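Glucokinase (Thermus thermophilus, PDB 3VOV) is a ROK-family hexokinase that probably transfers phosphate from ATP to the 6-hydroxyl of glucose and related hexoses. Local coordinates at residues G64-L69 / E105-A110; A111-H116 / G144-G149; G138-G143 / G155-L160. All blocks are in the same frame, centred on the assembly; numbering follows the deposited sequence. Where two conformers were deposited one is given.

Contact 1: residues G64-L69 / E105-A110; sequences GTPGPL and ENDANA
T65 and N106 pair at the ends of two parallel strands, 61-65 and 102-106, in the first sheet of this actin-like ATPase fold. As in other members of this fold, the cleft between the two domains is the probable substrate site. T65 N donates to E105 O at 3.0 Å, with the N-H...O angle bent to 148°. One step on, D107 N gives its hydrogen to T65 O at 2.9 Å. The second bond carries the pairing just past the strand, because D107 already belongs to helix 107-118 and N106 is its N-cap residue.

Side chains close in around these bonds. The carboxylate of D107 lies over the backbone of P66, with D107 CG 3.4 Å from P66 CA. Its chi1 of 62° sets CG between the backbone N and the carbonyl carbon, facing the 64-69 chain. L69 returns from the loop after the strand and rests CD2 at 3.8 Å from N106 CA. T65 CG2 also approaches E105 O, at 3.6 Å.

Behind this shell, E105 fastens the strand end to the helix. Its OE2 makes a salt bridge to R148 NE. The backbone of G64 also bonds to L6 and L8, so the contact continues into the next strand of the sheet. E105 OE1 takes two donors: N106 N at 2.8 Å on its anti lone pair, and N109 ND2 at 2.9 Å from above the carboxylate plane.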
loop_
_atom_site.group_PDB
_atom_site.type_symbol
_atom_site.label_atom_id
_atom_site.label_comp_id
_atom_site.label_asym_id
_atom_site.label_seq_id
_atom_site.Cartn_x
_atom_site.Cartn_y
_atom_site.Cartn_z
ATOM N N GLY B 64 -3.707 -13.516 -35.117
ATOM C CA GLY B 64 -3.671 -12.832 -33.872
ATOM C C GLY B 64 -5.060 -12.843 -33.307
ATOM O O GLY B 64 -6.051 -12.607 -34.020
ATOM N N THR B 65 -5.147 -13.109 -32.013
ATOM C CA THR B 65 -6.455 -13.285 -31.381
ATOM C C THR B 65 -6.432 -12.651 -29.986
ATOM O O THR B 65 -5.422 -12.691 -29.332
ATOM C CB THR B 65 -6.760 -14.829 -31.307
ATOM O OG1 THR B 65 -7.861 -15.064 -30.459
ATOM C CG2 THR B 65 -5.633 -15.536 -30.679
ATOM N N PRO B 66 -7.556 -12.097 -29.512
ATOM C CA PRO B 66 -7.514 -11.469 -28.214
ATOM C C PRO B 66 -7.287 -12.458 -27.106
ATOM O O PRO B 66 -6.556 -12.141 -26.171
ATOM C CB PRO B 66 -8.924 -10.886 -28.048
ATOM C CG PRO B 66 -9.481 -10.854 -29.436
ATOM C CD PRO B 66 -8.908 -12.041 -30.089
ATOM N N GLY B 67 -7.879 -13.645 -27.191
ATOM C CA GLY B 67 -7.986 -14.470 -25.986
ATOM C C GLY B 67 -6.738 -14.906 -25.225
ATOM O O GLY B 67 -5.610 -14.521 -25.565
ATOM N N PRO B 68 -6.941 -15.728 -24.176
ATOM C CA PRO B 68 -5.839 -16.550 -23.686
ATOM C C PRO B 68 -5.639 -17.687 -24.718
ATOM O O PRO B 68 -6.598 -18.349 -25.122
ATOM C CB PRO B 68 -6.375 -17.096 -22.362
ATOM C CG PRO B 68 -7.860 -17.190 -22.587
ATOM C CD PRO B 68 -8.197 -15.979 -23.442
ATOM N N LEU B 69 -4.413 -17.862 -25.172
ATOM C CA LEU B 69 -4.115 -18.877 -26.159
ATOM C C LEU B 69 -3.664 -20.128 -25.460
ATOM O O LEU B 69 -2.974 -20.065 -24.451
ATOM C CB LEU B 69 -2.977 -18.419 -27.091
ATOM C CG LEU B 69 -3.258 -17.779 -28.445
ATOM C CD1 LEU B 69 -4.199 -18.649 -29.257
ATOM C CD2 LEU B 69 -3.856 -16.418 -28.249
ATOM N N GLU B 105 -0.859 -16.035 -32.291
ATOM C CA GLU B 105 -0.224 -15.123 -31.370
ATOM C C GLU B 105 -1.314 -14.342 -30.640
ATOM O O GLU B 105 -2.395 -14.100 -31.185
ATOM C CB GLU B 105 0.742 -14.199 -32.113
ATOM C CG GLU B 105 1.571 -13.219 -31.193
ATOM C CD GLU B 105 2.347 -13.946 -30.119
ATOM O OE1 GLU B 105 1.761 -14.262 -29.041
ATOM O OE2 GLU B 105 3.551 -14.189 -30.343
ATOM N N ASN B 106 -1.047 -14.018 -29.387
ATOM C CA ASN B 106 -1.929 -13.161 -28.600
ATOM C C ASN B 106 -1.894 -11.746 -29.220
ATOM O O ASN B 106 -0.840 -11.281 -29.673
ATOM C CB ASN B 106 -1.423 -13.192 -27.150
ATOM C CG ASN B 106 -1.751 -11.953 -26.400
ATOM O OD1 ASN B 106 -2.913 -11.735 -26.017
ATOM N ND2 ASN B 106 -0.750 -11.129 -26.150
ATOM N N ASP B 107 -3.031 -11.059 -29.238
ATOM C CA ASP B 107 -3.127 -9.755 -29.907
ATOM C C ASP B 107 -2.193 -8.682 -29.362
ATOM O O ASP B 107 -1.649 -7.907 -30.135
ATOM C CB ASP B 107 -4.562 -9.247 -29.925
ATOM C CG ASP B 107 -5.145 -9.030 -28.515
ATOM O OD1 ASP B 107 -4.629 -9.494 -27.484
ATOM O OD2 ASP B 107 -6.111 -8.311 -28.464
ATOM N N ALA B 108 -1.998 -8.645 -28.040
ATOM C CA ALA B 108 -1.084 -7.692 -27.415
ATOM C C ALA B 108 0.384 -8.016 -27.713
ATOM O O ALA B 108 1.179 -7.098 -28.014
ATOM C CB ALA B 108 -1.365 -7.614 -25.895
ATOM N N ASN B 109 0.752 -9.310 -27.687
ATOM C CA ASN B 109 2.104 -9.748 -28.133
ATOM C C ASN B 109 2.331 -9.342 -29.604
ATOM O O ASN B 109 3.404 -8.858 -29.981
ATOM C CB ASN B 109 2.285 -11.275 -28.061
ATOM C CG ASN B 109 2.449 -11.798 -26.639
ATOM O OD1 ASN B 109 2.680 -11.045 -25.716
ATOM N ND2 ASN B 109 2.314 -13.108 -26.475
ATOM N N ALA B 110 1.330 -9.599 -30.428
ATOM C CA ALA B 110 1.377 -9.193 -31.838
ATOM C C ALA B 110 1.582 -7.657 -32.073
ATOM O O ALA B 110 2.453 -7.250 -32.870
ATOM C CB ALA B 110 0.120 -9.719 -32.556
#

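Contact 2: residues A111-H116 / G144-G149; sequences AALAEH and GRVLRG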
loop_
_atom_site.group_PDB
_atom_site.type_symbol
_atom_site.label_atom_id
_atom_site.label_comp_id
_atom_site.label_asym_id
_atom_site.label_seq_id
_atom_site.Cartn_x
_atom_site.Cartn_y
_atom_site.Cartn_z
ATOM N N ALA B 111 0.800 -6.815 -31.385
ATOM C CA ALA B 111 1.032 -5.383 -31.463
ATOM C C ALA B 111 2.444 -5.041 -31.000
ATOM O O ALA B 111 3.121 -4.208 -31.612
ATOM C CB ALA B 111 -0.051 -4.552 -30.681
ATOM N N ALA B 112 2.910 -5.680 -29.925
ATOM C CA ALA B 112 4.263 -5.420 -29.441
ATOM C C ALA B 112 5.343 -5.751 -30.515
ATOM O O ALA B 112 6.299 -4.981 -30.719
ATOM C CB ALA B 112 4.536 -6.259 -28.145
ATOM N N LEU B 113 5.219 -6.916 -31.162
ATOM C CA LEU B 113 6.135 -7.314 -32.259
ATOM C C LEU B 113 6.135 -6.288 -33.399
ATOM O O LEU B 113 7.175 -5.922 -33.928
ATOM C CB LEU B 113 5.760 -8.728 -32.779
ATOM C CG LEU B 113 6.640 -9.520 -33.756
ATOM C CD1 LEU B 113 8.041 -9.753 -33.145
ATOM C CD2 LEU B 113 5.975 -10.871 -34.180
ATOM N N ALA B 114 4.947 -5.805 -33.752
ATOM C CA ALA B 114 4.782 -4.878 -34.803
ATOM C C ALA B 114 5.431 -3.540 -34.438
ATOM O O ALA B 114 6.204 -3.000 -35.216
ATOM C CB ALA B 114 3.269 -4.710 -35.162
ATOM N N GLU B 115 5.152 -3.015 -33.258
ATOM C CA GLU B 115 5.812 -1.757 -32.845
ATOM C C GLU B 115 7.320 -1.907 -32.780
ATOM O O GLU B 115 8.082 -0.953 -33.060
ATOM C CB GLU B 115 5.267 -1.255 -31.498
ATOM C CG GLU B 115 3.819 -0.822 -31.577
ATOM C CD GLU B 115 3.598 0.512 -32.242
ATOM O OE1 GLU B 115 4.570 1.306 -32.404
ATOM O OE2 GLU B 115 2.400 0.777 -32.563
ATOM N N HIS B 116 7.770 -3.092 -32.425
ATOM C CA HIS B 116 9.207 -3.358 -32.402
ATOM C C HIS B 116 9.908 -3.294 -33.761
ATOM O O HIS B 116 10.938 -2.653 -33.885
ATOM C CB HIS B 116 9.466 -4.726 -31.798
ATOM C CG HIS B 116 10.912 -5.044 -31.645
ATOM N ND1 HIS B 116 11.622 -4.733 -30.503
ATOM C CD2 HIS B 116 11.781 -5.678 -32.476
ATOM C CE1 HIS B 116 12.880 -5.144 -30.650
ATOM N NE2 HIS B 116 12.997 -5.736 -31.828
ATOM N N GLY B 144 13.796 -9.492 -31.025
ATOM C CA GLY B 144 13.204 -9.227 -32.375
ATOM C C GLY B 144 12.090 -10.314 -32.336
ATOM O O GLY B 144 11.335 -10.425 -33.270
ATOM N N ARG B 145 12.025 -11.133 -31.250
ATOM C CA ARG B 145 10.971 -12.156 -31.066
ATOM C C ARG B 145 10.194 -12.039 -29.732
ATOM O O ARG B 145 10.755 -11.692 -28.683
ATOM C CB ARG B 145 11.503 -13.598 -31.180
ATOM C CG ARG B 145 12.350 -13.960 -32.412
ATOM C CD ARG B 145 11.603 -14.011 -33.781
ATOM N NE ARG B 145 10.185 -14.364 -33.763
ATOM C CZ ARG B 145 9.641 -15.516 -34.177
ATOM N NH1 ARG B 145 8.315 -15.665 -34.117
ATOM N NH2 ARG B 145 10.381 -16.504 -34.665
ATOM N N VAL B 146 8.903 -12.326 -29.806
ATOM C CA VAL B 146 8.013 -12.334 -28.634
ATOM C C VAL B 146 8.438 -13.373 -27.573
ATOM O O VAL B 146 8.684 -14.559 -27.872
ATOM C CB VAL B 146 6.523 -12.527 -29.074
ATOM C CG1 VAL B 146 5.626 -12.824 -27.881
ATOM C CG2 VAL B 146 6.045 -11.291 -29.852
ATOM N N LEU B 147 8.515 -12.911 -26.333
ATOM C CA LEU B 147 8.684 -13.800 -25.175
ATOM C C LEU B 147 7.340 -14.452 -24.877
ATOM O O LEU B 147 6.441 -13.806 -24.402
ATOM C CB LEU B 147 9.091 -12.977 -23.937
ATOM C CG LEU B 147 10.000 -13.499 -22.819
ATOM C CD1 LEU B 147 9.614 -12.883 -21.422
ATOM C CD2 LEU B 147 10.200 -15.003 -22.756
ATOM N N ARG B 148 7.221 -15.736 -25.117
ATOM C CA ARG B 148 5.955 -16.419 -24.920
ATOM C C ARG B 148 5.800 -17.096 -23.559
ATOM O O ARG B 148 4.668 -17.277 -23.133
ATOM C CB ARG B 148 5.676 -17.426 -26.045
ATOM C CG ARG B 148 4.906 -16.744 -27.275
ATOM C CD ARG B 148 4.584 -17.732 -28.416
ATOM N NE ARG B 148 4.612 -17.067 -29.717
ATOM C CZ ARG B 148 5.457 -17.379 -30.715
ATOM N NH1 ARG B 148 6.349 -18.367 -30.578
ATOM N NH2 ARG B 148 5.416 -16.707 -31.877
ATOM N N GLY B 149 6.922 -17.483 -22.949
ATOM C CA GLY B 149 6.943 -18.215 -21.682
ATOM C C GLY B 149 6.772 -19.725 -21.859
ATOM O O GLY B 149 6.311 -20.191 -22.901
#
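H116 and L113 of helix 107-118 meet the start of the 144-149 segment, whose strand 145-146 is an edge of the second sheet. Strand 145-146 is the short return arm of a beta hairpin with strand 136-142. No hydrogen bond joins the helix segment to this one. The contact is made by van der Waals packing.

G144 comes first, at the turn of the hairpin. Its phi is positive, 101°, a region glycine enters easily. G144 CA lies 3.5 Å from H116 NE2, oblique to the ring. H116 CD2 is a little farther from the same atom, at 3.8 Å. The other ring nitrogen, ND1, is hydrogen-bonded to S127 OG, which helps to fix the rotation of the imidazole. The carbonyl of G144 turns to the helix. L113 CD1 lies 3.4 Å from G144 O, and H117 NE2 forms a hydrogen bond with the same oxygen.

R145 contributes mainly backbone. Its CB points away from the helix, and its CA is 4.3 Å from L113 CD1. L113 thus spans the segment from G144 to V146. Its CG is anti to the backbone N (chi1 -170°), which carries CD1 out to the hairpin. L291 and T292 of helix 284-299 also pack on this leucine, so it is buried between helix 284-299 and the hairpin.

V146 is the last residue to touch. Its side chain crosses that of L113 at about a right angle. A single methyl makes the contact: V146 CG2 reaches L113 CB at 3.9 Å and L113 CD1 at 4.1 Å.

Contact 3: residues G138-G143 / G155-L160; sequences GGVVLG and GELGHL. With ZN (zinc ion), chain G.
The zinc-carrying loop of this ROK protein packs through G155 and L157 on strand 136-142 of the second sheet. No hydrogen bond links the two segments. L157 is the main anchor, with its CB directed at the strand. Its CD1 lies 3.8 Å from G139 N, beside a run of glycine backbone. G138 has no side chain, which leaves room for this methyl. The other branch, L157 CD2, meets V140 CG2 at 4.0 Å, and the two side chains cross at about a right angle. V140 CG2 also packs on G155 CA at 4.2 Å. L128 and L130 of the neighbouring strand and L232 of helix 212-236 touch L157 too, so it is buried on several sides.

The loop bends sharply after G155. E156 centres an inverse gamma turn, with a weak bond from L157 N to G155 O. Two residues beyond L157 is H159, which lies away from strand 136-142 and turns to the metal. Its ring also meets that of W270 of the second subunit, with the planes at about 55°. C169, C171 and C176 complete the site through their SG atoms. H159 ND1 binds the zinc ion at 2.2 Å.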
loop_
_atom_site.group_PDB
_atom_site.type_symbol
_atom_site.label_atom_id
_atom_site.label_comp_id
_atom_site.label_asym_id
_atom_site.label_seq_id
_atom_site.Cartn_x
_atom_site.Cartn_y
_atom_site.Cartn_z
ATOM N N GLY B 138 0.098 -6.450 -22.751
ATOM C CA GLY B 138 1.416 -6.047 -23.212
ATOM C C GLY B 138 2.161 -7.129 -23.927
ATOM O O GLY B 138 1.620 -8.170 -24.248
ATOM N N GLY B 139 3.432 -6.888 -24.183
ATOM C CA GLY B 139 4.254 -7.890 -24.831
ATOM C C GLY B 139 5.691 -7.537 -24.621
ATOM O O GLY B 139 6.019 -6.348 -24.471
ATOM N N VAL B 140 6.538 -8.572 -24.543
ATOM C CA VAL B 140 7.965 -8.416 -24.429
ATOM C C VAL B 140 8.648 -9.022 -25.659
ATOM O O VAL B 140 8.400 -10.187 -26.009
ATOM C CB VAL B 140 8.507 -9.109 -23.163
ATOM C CG1 VAL B 140 9.982 -8.703 -22.973
ATOM C CG2 VAL B 140 7.695 -8.656 -21.928
ATOM N N VAL B 141 9.500 -8.218 -26.290
ATOM C CA VAL B 141 10.230 -8.594 -27.518
ATOM C C VAL B 141 11.715 -8.561 -27.187
ATOM O O VAL B 141 12.261 -7.523 -26.809
ATOM C CB VAL B 141 9.917 -7.638 -28.690
ATOM C CG1 VAL B 141 10.663 -8.047 -29.989
ATOM C CG2 VAL B 141 8.353 -7.642 -28.956
ATOM N N LEU B 142 12.328 -9.724 -27.244
ATOM C CA LEU B 142 13.756 -9.843 -27.046
ATOM C C LEU B 142 14.455 -10.577 -28.206
ATOM O O LEU B 142 13.854 -11.506 -28.739
ATOM C CB LEU B 142 13.979 -10.745 -25.792
ATOM C CG LEU B 142 13.163 -10.509 -24.497
ATOM C CD1 LEU B 142 13.343 -11.603 -23.442
ATOM C CD2 LEU B 142 13.492 -9.160 -23.889
ATOM N N GLY B 143 15.702 -10.208 -28.594
ATOM C CA GLY B 143 16.016 -9.661 -30.046
ATOM C C GLY B 143 14.923 -10.203 -30.993
ATOM O O GLY B 143 15.171 -11.104 -31.801
ATOM N N GLY B 155 4.734 -12.261 -20.607
ATOM C CA GLY B 155 4.321 -10.924 -21.083
ATOM C C GLY B 155 2.894 -10.552 -20.729
ATOM O O GLY B 155 2.288 -9.761 -21.419
ATOM N N GLU B 156 2.364 -11.095 -19.633
ATOM C CA GLU B 156 1.043 -10.735 -19.146
ATOM C C GLU B 156 1.220 -9.500 -18.227
ATOM O O GLU B 156 1.077 -9.579 -17.004
ATOM C CB GLU B 156 0.427 -11.936 -18.386
ATOM C CG GLU B 156 -0.244 -12.947 -19.329
ATOM C CD GLU B 156 -1.557 -12.409 -19.940
ATOM O OE1 GLU B 156 -2.083 -11.375 -19.481
ATOM O OE2 GLU B 156 -2.062 -12.995 -20.920
ATOM N N LEU B 157 1.613 -8.398 -18.854
ATOM C CA LEU B 157 2.148 -7.221 -18.165
ATOM C C LEU B 157 1.080 -6.510 -17.351
ATOM O O LEU B 157 1.376 -5.802 -16.380
ATOM C CB LEU B 157 2.868 -6.281 -19.171
ATOM C CG LEU B 157 4.033 -6.924 -19.983
ATOM C CD1 LEU B 157 4.869 -5.888 -20.765
ATOM C CD2 LEU B 157 4.989 -7.730 -19.108
ATOM N N GLY B 158 -0.178 -6.719 -17.722
ATOM C CA GLY B 158 -1.289 -6.140 -16.972
ATOM C C GLY B 158 -1.516 -6.792 -15.615
ATOM O O GLY B 158 -2.281 -6.266 -14.831
ATOM N N HIS B 159 -0.853 -7.922 -15.324
ATOM C CA HIS B 159 -1.211 -8.621 -14.113
ATOM C C HIS B 159 -0.070 -8.690 -13.121
ATOM O O HIS B 159 -0.064 -9.510 -12.231
ATOM C CB HIS B 159 -1.863 -9.965 -14.453
ATOM C CG HIS B 159 -3.103 -9.779 -15.259
ATOM N ND1 HIS B 159 -4.326 -9.492 -14.690
ATOM C CD2 HIS B 159 -3.284 -9.714 -16.600
ATOM C CE1 HIS B 159 -5.222 -9.306 -15.647
ATOM N NE2 HIS B 159 -4.610 -9.422 -16.817
ATOM N N LEU B 160 0.894 -7.799 -13.267
ATOM C CA LEU B 160 1.896 -7.646 -12.205
ATOM C C LEU B 160 1.268 -6.933 -11.024
ATOM O O LEU B 160 0.461 -6.025 -11.201
ATOM C CB LEU B 160 3.118 -6.906 -12.712
ATOM C CG LEU B 160 4.090 -7.868 -13.435
ATOM C CD1 LEU B 160 3.854 -7.893 -14.931
ATOM C CD2 LEU B 160 5.540 -7.455 -13.084
HETATM ZN ZN ZN G . -4.923 -9.445 -12.591
#

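How the contacts relate
Contact 1 comes first along the chain. Contacts 2 and 3 follow, with their segments alternating: 111-116, 138-143, 144-149, 155-160. Helix 107-118 joins contacts 1 and 2, whose centres are about 11 Å apart. It links the first sheet to the second, as expected at the domain junction of this fold. Contacts 2 and 3, with centres about 8 Å apart, share the hairpin, where L147 N probably bonds to V140 O. A112 and H116 of the helix pack on G139 and V141. The centres of contacts 1 and 3 are about 12 Å apart, and N109 and A108 pack on G138. From there the path continues to the zinc loop and the second subunit.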